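PDB 1YW4: succinylglutamate desuccinylase from Chromobacterium violaceum, which probably catalyses the zinc-dependent hydrolysis of N-succinylglutamate to succinate and glutamate, the last step of the arginine succinyltransferase pathway of arginine breakdown. Local coordinates for residues M87-D92 with Y103-L108; H145-T150 with N196-F201. One frame throughout, in Å; residues are numbered along the deposited sequence.

Contact 1: M87-D92 with Y103-L108; sequences MFANLD and YDMNRL
N90 and M105, a selenomethionine, bring the two backbones to their nearest approach here, 7.4 Å between their CA atoms, where the end of strand 83-88 turns into helix 91-96 and faces a short 3-10 turn at 105-107. The place is the C-terminal edge of the strands in the catalytic domain of the AspA/AstE family, a zinc-carboxypeptidase-like fold that gathers its zinc ligands at this edge, from strand ends and the loops that follow. M105 spans the gap. With CG anti to the backbone N (chi1 -174°) and chi2 also extended, its chain runs straight out from the turn before bending at the selenium, which puts SE over the A89 peptide and swings CE onto the amide of N90. SE lies 4.0 Å from A89 O and 4.4 Å from A89 CB, while CE is 3.9 Å from both CG and ND2 of N90. These are van der Waals contacts, and the two side chains cross at a slant. The same selenomethionine also rests on E121 and R124 of helix 120-137, and that helix supplies polar partners as well: R124 NE donates to A89 O, and E121 OE1 accepts from N90 ND2. N90 is the N-cap of helix 91-96, its OD1 taking the backbone N of A93, so both ends of its amide are engaged and its rotation is fixed. Just before M105, D104 turns OD1 to NE2 of the zinc ligand H56, a second-shell bond that probably orients the imidazole; the same oxygen receives a weak bond from N106 N at 2.8 Å. Water 1 joins the segments on the polar side, accepting from N90 ND2 and from M105 N at 3.1 Å each.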
loop_
_atom_site.group_PDB
_atom_site.type_symbol
_atom_site.label_atom_id
_atom_site.label_comp_id
_atom_site.label_asym_id
_atom_site.label_seq_id
_atom_site.Cartn_x
_atom_site.Cartn_y
_atom_site.Cartn_z
HETATM N N MSE A 87 0.794 -17.729 30.204
HETATM C CA MSE A 87 -0.330 -17.035 30.803
HETATM C C MSE A 87 -1.682 -17.560 30.336
HETATM O O MSE A 87 -1.989 -17.531 29.146
HETATM C CB MSE A 87 -0.287 -15.550 30.474
HETATM C CG MSE A 87 0.833 -14.779 31.089
HETATM SE SE MSE A 87 0.703 -12.928 30.603
HETATM C CE MSE A 87 1.374 -12.095 32.175
ATOM N N PHE A 88 -2.468 -18.080 31.272
ATOM C CA PHE A 88 -3.828 -18.516 30.981
ATOM C C PHE A 88 -4.501 -17.197 31.375
ATOM O O PHE A 88 -4.799 -16.959 32.544
ATOM C CB PHE A 88 -4.230 -19.666 31.909
ATOM C CG PHE A 88 -3.463 -20.941 31.656
ATOM C CD1 PHE A 88 -2.608 -21.459 32.622
ATOM C CD2 PHE A 88 -3.553 -21.584 30.423
ATOM C CE1 PHE A 88 -1.846 -22.598 32.358
ATOM C CE2 PHE A 88 -2.793 -22.729 30.146
ATOM C CZ PHE A 88 -1.940 -23.234 31.113
ATOM N N ALA A 89 -4.699 -16.345 30.376
ATOM C CA ALA A 89 -5.197 -14.983 30.555
ATOM C C ALA A 89 -6.488 -14.679 31.281
ATOM O O ALA A 89 -6.464 -14.064 32.353
ATOM C CB ALA A 89 -5.183 -14.266 29.214
ATOM N N ASN A 90 -7.613 -15.068 30.707
ATOM C CA ASN A 90 -8.884 -14.785 31.344
ATOM C C ASN A 90 -9.376 -16.048 32.032
ATOM O O ASN A 90 -10.178 -16.789 31.473
ATOM C CB ASN A 90 -9.896 -14.314 30.295
ATOM C CG ASN A 90 -11.056 -13.572 30.910
ATOM O OD1 ASN A 90 -11.414 -13.816 32.059
ATOM N ND2 ASN A 90 -11.656 -12.663 30.148
ATOM N N LEU A 91 -8.905 -16.286 33.254
ATOM C CA LEU A 91 -9.279 -17.492 33.998
ATOM C C LEU A 91 -10.770 -17.709 34.197
ATOM O O LEU A 91 -11.279 -18.810 33.965
ATOM C CB LEU A 91 -8.589 -17.513 35.362
ATOM C CG LEU A 91 -7.095 -17.844 35.372
ATOM C CD1 LEU A 91 -6.539 -17.580 36.775
ATOM C CD2 LEU A 91 -6.874 -19.299 34.967
ATOM N N ASP A 92 -11.467 -16.670 34.645
ATOM C CA ASP A 92 -12.904 -16.762 34.870
ATOM C C ASP A 92 -13.634 -17.136 33.590
ATOM O O ASP A 92 -14.515 -18.003 33.597
ATOM C CB ASP A 92 -13.429 -15.432 35.412
ATOM C CG ASP A 92 -13.021 -15.196 36.852
ATOM O OD1 ASP A 92 -13.735 -15.686 37.755
ATOM O OD2 ASP A 92 -11.979 -14.536 37.083
ATOM N N TYR A 103 -16.336 -7.504 29.896
ATOM C CA TYR A 103 -15.707 -6.758 28.811
ATOM C C TYR A 103 -14.593 -7.583 28.149
ATOM O O TYR A 103 -13.864 -8.315 28.826
ATOM C CB TYR A 103 -15.133 -5.469 29.394
ATOM C CG TYR A 103 -14.968 -4.327 28.423
ATOM C CD1 TYR A 103 -13.853 -4.248 27.589
ATOM C CD2 TYR A 103 -15.904 -3.289 28.376
ATOM C CE1 TYR A 103 -13.665 -3.159 26.737
ATOM C CE2 TYR A 103 -15.727 -2.196 27.527
ATOM C CZ TYR A 103 -14.602 -2.138 26.716
ATOM O OH TYR A 103 -14.396 -1.045 25.912
ATOM N N ASP A 104 -14.483 -7.458 26.830
ATOM C CA ASP A 104 -13.469 -8.157 26.038
ATOM C C ASP A 104 -12.080 -7.765 26.554
ATOM O O ASP A 104 -11.653 -6.617 26.396
ATOM C CB ASP A 104 -13.607 -7.760 24.557
ATOM C CG ASP A 104 -12.695 -8.563 23.634
ATOM O OD1 ASP A 104 -11.570 -8.917 24.046
ATOM O OD2 ASP A 104 -13.097 -8.818 22.479
HETATM N N MSE A 105 -11.377 -8.712 27.164
HETATM C CA MSE A 105 -10.057 -8.416 27.698
HETATM C C MSE A 105 -9.090 -7.950 26.629
HETATM O O MSE A 105 -8.219 -7.122 26.902
HETATM C CB MSE A 105 -9.477 -9.628 28.429
HETATM C CG MSE A 105 -8.146 -9.345 29.133
HETATM SE SE MSE A 105 -7.642 -10.778 30.334
HETATM C CE MSE A 105 -8.908 -10.399 31.741
ATOM N N ASN A 106 -9.224 -8.448 25.404
ATOM C CA ASN A 106 -8.289 -7.987 24.395
ATOM C C ASN A 106 -8.632 -6.606 23.871
ATOM O O ASN A 106 -8.209 -6.205 22.787
ATOM C CB ASN A 106 -8.133 -8.978 23.247
ATOM C CG ASN A 106 -6.687 -9.061 22.780
ATOM O OD1 ASN A 106 -5.775 -8.752 23.550
ATOM N ND2 ASN A 106 -6.467 -9.481 21.539
ATOM N N ARG A 107 -9.417 -5.889 24.661
ATOM C CA ARG A 107 -9.771 -4.514 24.353
ATOM C C ARG A 107 -9.389 -3.717 25.604
ATOM O O ARG A 107 -9.627 -2.512 25.677
ATOM C CB ARG A 107 -11.271 -4.374 24.092
ATOM C CG ARG A 107 -11.751 -4.943 22.772
ATOM C CD ARG A 107 -13.221 -4.631 22.577
ATOM N NE ARG A 107 -13.470 -3.191 22.674
ATOM C CZ ARG A 107 -14.669 -2.646 22.853
ATOM N NH1 ARG A 107 -14.798 -1.327 22.929
ATOM N NH2 ARG A 107 -15.740 -3.425 22.966
ATOM N N LEU A 108 -8.797 -4.394 26.588
ATOM C CA LEU A 108 -8.409 -3.733 27.837
ATOM C C LEU A 108 -6.908 -3.551 28.072
ATOM O O LEU A 108 -6.496 -3.057 29.130
ATOM C CB LEU A 108 -9.018 -4.471 29.026
ATOM C CG LEU A 108 -10.543 -4.375 29.148
ATOM C CD1 LEU A 108 -11.011 -5.273 30.278
ATOM C CD2 LEU A 108 -10.958 -2.918 29.408
HETATM O O HOH W 1 -11.917 -11.740 27.238
#

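Contact 2: H145-T150 with N196-F201; sequences HYDLHT and NTFSYF. With ZN (zinc ion), chain C.
Strand 143-151 passes the first turn of helix 198-205 with D147 and S199 nearest, their CA atoms 6.4 Å apart, and the two are joined by side chains and one water. H145 and F198 form a T-shaped pair: the NE2 edge of the imidazole comes down on one face of the phenyl ring, off-centre toward the rim, with NE2 3.5 Å from F198 CD2 and the planes at 72°. H145 extends CG anti to its own N (chi1 176°), which carries the ring out to the helix, while ND1 donates to L50 O of the neighbouring strand 48-53. F198 also stacks on F109. Farther along the strand, D147 stands crosswise to F198, its carboxylate plane nearly perpendicular to the ring, with OD2 4.0 Å from F198 CB. In the AspA/AstE catalytic domain, related to the M14 peptidases, the strand brings H149 to the metal: its ND1 binds zinc at 2.3 Å, with H56, E59 and water 3 completing the site. The other ring nitrogen, NE2, gives D147 OD2 a nearly straight bond of 2.6 Å, in the ring plane but reaching the oxygen 64° out of the carboxylate plane. Held at both nitrogens, the imidazole cannot easily turn, and the carboxylate probably strengthens it as a ligand. D147 OD1 is held by S52 OG. Water 2 donates to D147 OD2 and accepts from S199 N at 3.0 Å, tying the helix start to the second shell. T197 caps that helix, OG1 taking the N-H of Y200 at 3.3 Å.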
loop_
_atom_site.group_PDB
_atom_site.type_symbol
_atom_site.label_atom_id
_atom_site.label_comp_id
_atom_site.label_asym_id
_atom_site.label_seq_id
_atom_site.Cartn_x
_atom_site.Cartn_y
_atom_site.Cartn_z
ATOM N N HIS A 145 6.632 -12.882 21.853
ATOM C CA HIS A 145 5.298 -13.018 22.416
ATOM C C HIS A 145 4.274 -13.467 21.380
ATOM O O HIS A 145 4.060 -12.791 20.379
ATOM C CB HIS A 145 4.849 -11.686 23.015
ATOM C CG HIS A 145 3.445 -11.704 23.531
ATOM N ND1 HIS A 145 2.812 -12.863 23.930
ATOM C CD2 HIS A 145 2.563 -10.702 23.749
ATOM C CE1 HIS A 145 1.603 -12.571 24.374
ATOM N NE2 HIS A 145 1.427 -11.267 24.274
ATOM N N TYR A 146 3.652 -14.613 21.621
ATOM C CA TYR A 146 2.635 -15.115 20.716
ATOM C C TYR A 146 1.368 -15.232 21.538
ATOM O O TYR A 146 1.291 -15.999 22.505
ATOM C CB TYR A 146 3.027 -16.479 20.148
ATOM C CG TYR A 146 4.368 -16.456 19.451
ATOM C CD1 TYR A 146 4.543 -15.766 18.249
ATOM C CD2 TYR A 146 5.474 -17.074 20.028
ATOM C CE1 TYR A 146 5.798 -15.689 17.639
ATOM C CE2 TYR A 146 6.730 -17.007 19.433
ATOM C CZ TYR A 146 6.887 -16.314 18.243
ATOM O OH TYR A 146 8.134 -16.235 17.665
ATOM N N ASP A 147 0.397 -14.404 21.178
ATOM C CA ASP A 147 -0.886 -14.407 21.846
ATOM C C ASP A 147 -1.734 -15.300 20.937
ATOM O O ASP A 147 -2.052 -14.937 19.805
ATOM C CB ASP A 147 -1.433 -12.982 21.935
ATOM C CG ASP A 147 -2.727 -12.915 22.705
ATOM O OD1 ASP A 147 -2.909 -13.774 23.604
ATOM O OD2 ASP A 147 -3.546 -12.014 22.416
ATOM N N LEU A 148 -2.061 -16.482 21.449
ATOM C CA LEU A 148 -2.804 -17.510 20.722
ATOM C C LEU A 148 -4.328 -17.420 20.809
ATOM O O LEU A 148 -4.890 -17.428 21.895
ATOM C CB LEU A 148 -2.342 -18.883 21.218
ATOM C CG LEU A 148 -0.831 -19.003 21.450
ATOM C CD1 LEU A 148 -0.452 -20.438 21.852
ATOM C CD2 LEU A 148 -0.108 -18.611 20.167
ATOM N N HIS A 149 -4.980 -17.379 19.647
ATOM C CA HIS A 149 -6.429 -17.266 19.562
ATOM C C HIS A 149 -7.036 -18.232 18.543
ATOM O O HIS A 149 -6.328 -18.817 17.720
ATOM C CB HIS A 149 -6.813 -15.840 19.125
ATOM C CG HIS A 149 -6.465 -14.774 20.118
ATOM N ND1 HIS A 149 -7.420 -14.083 20.832
ATOM C CD2 HIS A 149 -5.270 -14.257 20.494
ATOM C CE1 HIS A 149 -6.833 -13.187 21.604
ATOM N NE2 HIS A 149 -5.527 -13.272 21.418
ATOM N N THR A 150 -8.349 -18.414 18.630
ATOM C CA THR A 150 -9.113 -19.198 17.656
ATOM C C THR A 150 -10.374 -18.350 17.490
ATOM O O THR A 150 -10.566 -17.380 18.229
ATOM C CB THR A 150 -9.452 -20.660 18.103
ATOM O OG1 THR A 150 -9.947 -20.680 19.446
ATOM C CG2 THR A 150 -8.215 -21.562 17.975
ATOM N N ASN A 196 -5.682 -1.819 21.511
ATOM C CA ASN A 196 -5.693 -2.164 22.924
ATOM C C ASN A 196 -5.588 -3.658 23.123
ATOM O O ASN A 196 -6.240 -4.232 23.993
ATOM C CB ASN A 196 -6.961 -1.612 23.568
ATOM C CG ASN A 196 -7.045 -0.116 23.434
ATOM O OD1 ASN A 196 -6.060 0.573 23.673
ATOM N ND2 ASN A 196 -8.210 0.399 23.052
ATOM N N THR A 197 -4.740 -4.275 22.302
ATOM C CA THR A 197 -4.511 -5.715 22.347
ATOM C C THR A 197 -3.253 -6.060 23.131
ATOM O O THR A 197 -2.367 -5.228 23.318
ATOM C CB THR A 197 -4.356 -6.287 20.943
ATOM O OG1 THR A 197 -3.274 -5.623 20.287
ATOM C CG2 THR A 197 -5.629 -6.089 20.144
ATOM N N PHE A 198 -3.175 -7.298 23.590
ATOM C CA PHE A 198 -2.030 -7.720 24.363
ATOM C C PHE A 198 -0.762 -7.685 23.508
ATOM O O PHE A 198 0.290 -7.248 23.975
ATOM C CB PHE A 198 -2.278 -9.129 24.919
ATOM C CG PHE A 198 -1.381 -9.498 26.073
ATOM C CD1 PHE A 198 -0.680 -8.517 26.776
ATOM C CD2 PHE A 198 -1.238 -10.832 26.461
ATOM C CE1 PHE A 198 0.151 -8.854 27.850
ATOM C CE2 PHE A 198 -0.412 -11.178 27.532
ATOM C CZ PHE A 198 0.288 -10.183 28.227
ATOM N N SER A 199 -0.858 -8.123 22.253
ATOM C CA SER A 199 0.317 -8.129 21.383
ATOM C C SER A 199 0.822 -6.712 21.074
ATOM O O SER A 199 2.014 -6.507 20.839
ATOM C CB SER A 199 0.042 -8.892 20.077
ATOM O OG SER A 199 -0.904 -8.227 19.269
ATOM N N TYR A 200 -0.076 -5.733 21.058
ATOM C CA TYR A 200 0.356 -4.365 20.811
ATOM C C TYR A 200 1.118 -3.893 22.054
ATOM O O TYR A 200 2.208 -3.330 21.946
ATOM C CB TYR A 200 -0.839 -3.439 20.574
ATOM C CG TYR A 200 -0.415 -2.000 20.413
ATOM C CD1 TYR A 200 0.324 -1.599 19.307
ATOM C CD2 TYR A 200 -0.692 -1.055 21.401
ATOM C CE1 TYR A 200 0.784 -0.300 19.186
ATOM C CE2 TYR A 200 -0.239 0.249 21.293
ATOM C CZ TYR A 200 0.500 0.618 20.182
ATOM O OH TYR A 200 0.963 1.902 20.058
ATOM N N PHE A 201 0.538 -4.137 23.230
ATOM C CA PHE A 201 1.163 -3.735 24.491
ATOM C C PHE A 201 2.594 -4.239 24.618
ATOM O O PHE A 201 3.506 -3.461 24.909
ATOM C CB PHE A 201 0.357 -4.238 25.699
ATOM C CG PHE A 201 1.054 -4.012 27.018
ATOM C CD1 PHE A 201 1.140 -2.730 27.569
ATOM C CD2 PHE A 201 1.706 -5.063 27.664
ATOM C CE1 PHE A 201 1.870 -2.497 28.738
ATOM C CE2 PHE A 201 2.440 -4.840 28.834
ATOM C CZ PHE A 201 2.523 -3.555 29.371
HETATM ZN ZN ZN C . -9.682 -14.309 20.317
HETATM O O HOH W 2 -3.151 -9.779 21.174
HETATM O O HOH W 3 -10.195 -14.670 18.074
#

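In the fold
Both contacts are buried in the catalytic domain, their centres about 10 Å apart, but contact 2 lies nearer the middle of the chain. Contact 1 joins a strand end to a loop, through an extended selenomethionine side chain and a helix-capping amide; contact 2 joins a strand to a helix start, through aromatic rings and a carboxylate. Each reaches the zinc site differently: 145-150 contains the ligand H149, whereas 103-108 holds H56 from the second shell. The bridging water of contact 2 reaches a ligand's partner, that of contact 1 an amide and a backbone N-H. They meet directly, N106 OD1 probably accepting from F198 N at 3.0 Å and M87 SE packing 3.7 Å from F198 CZ, which places F198 between them.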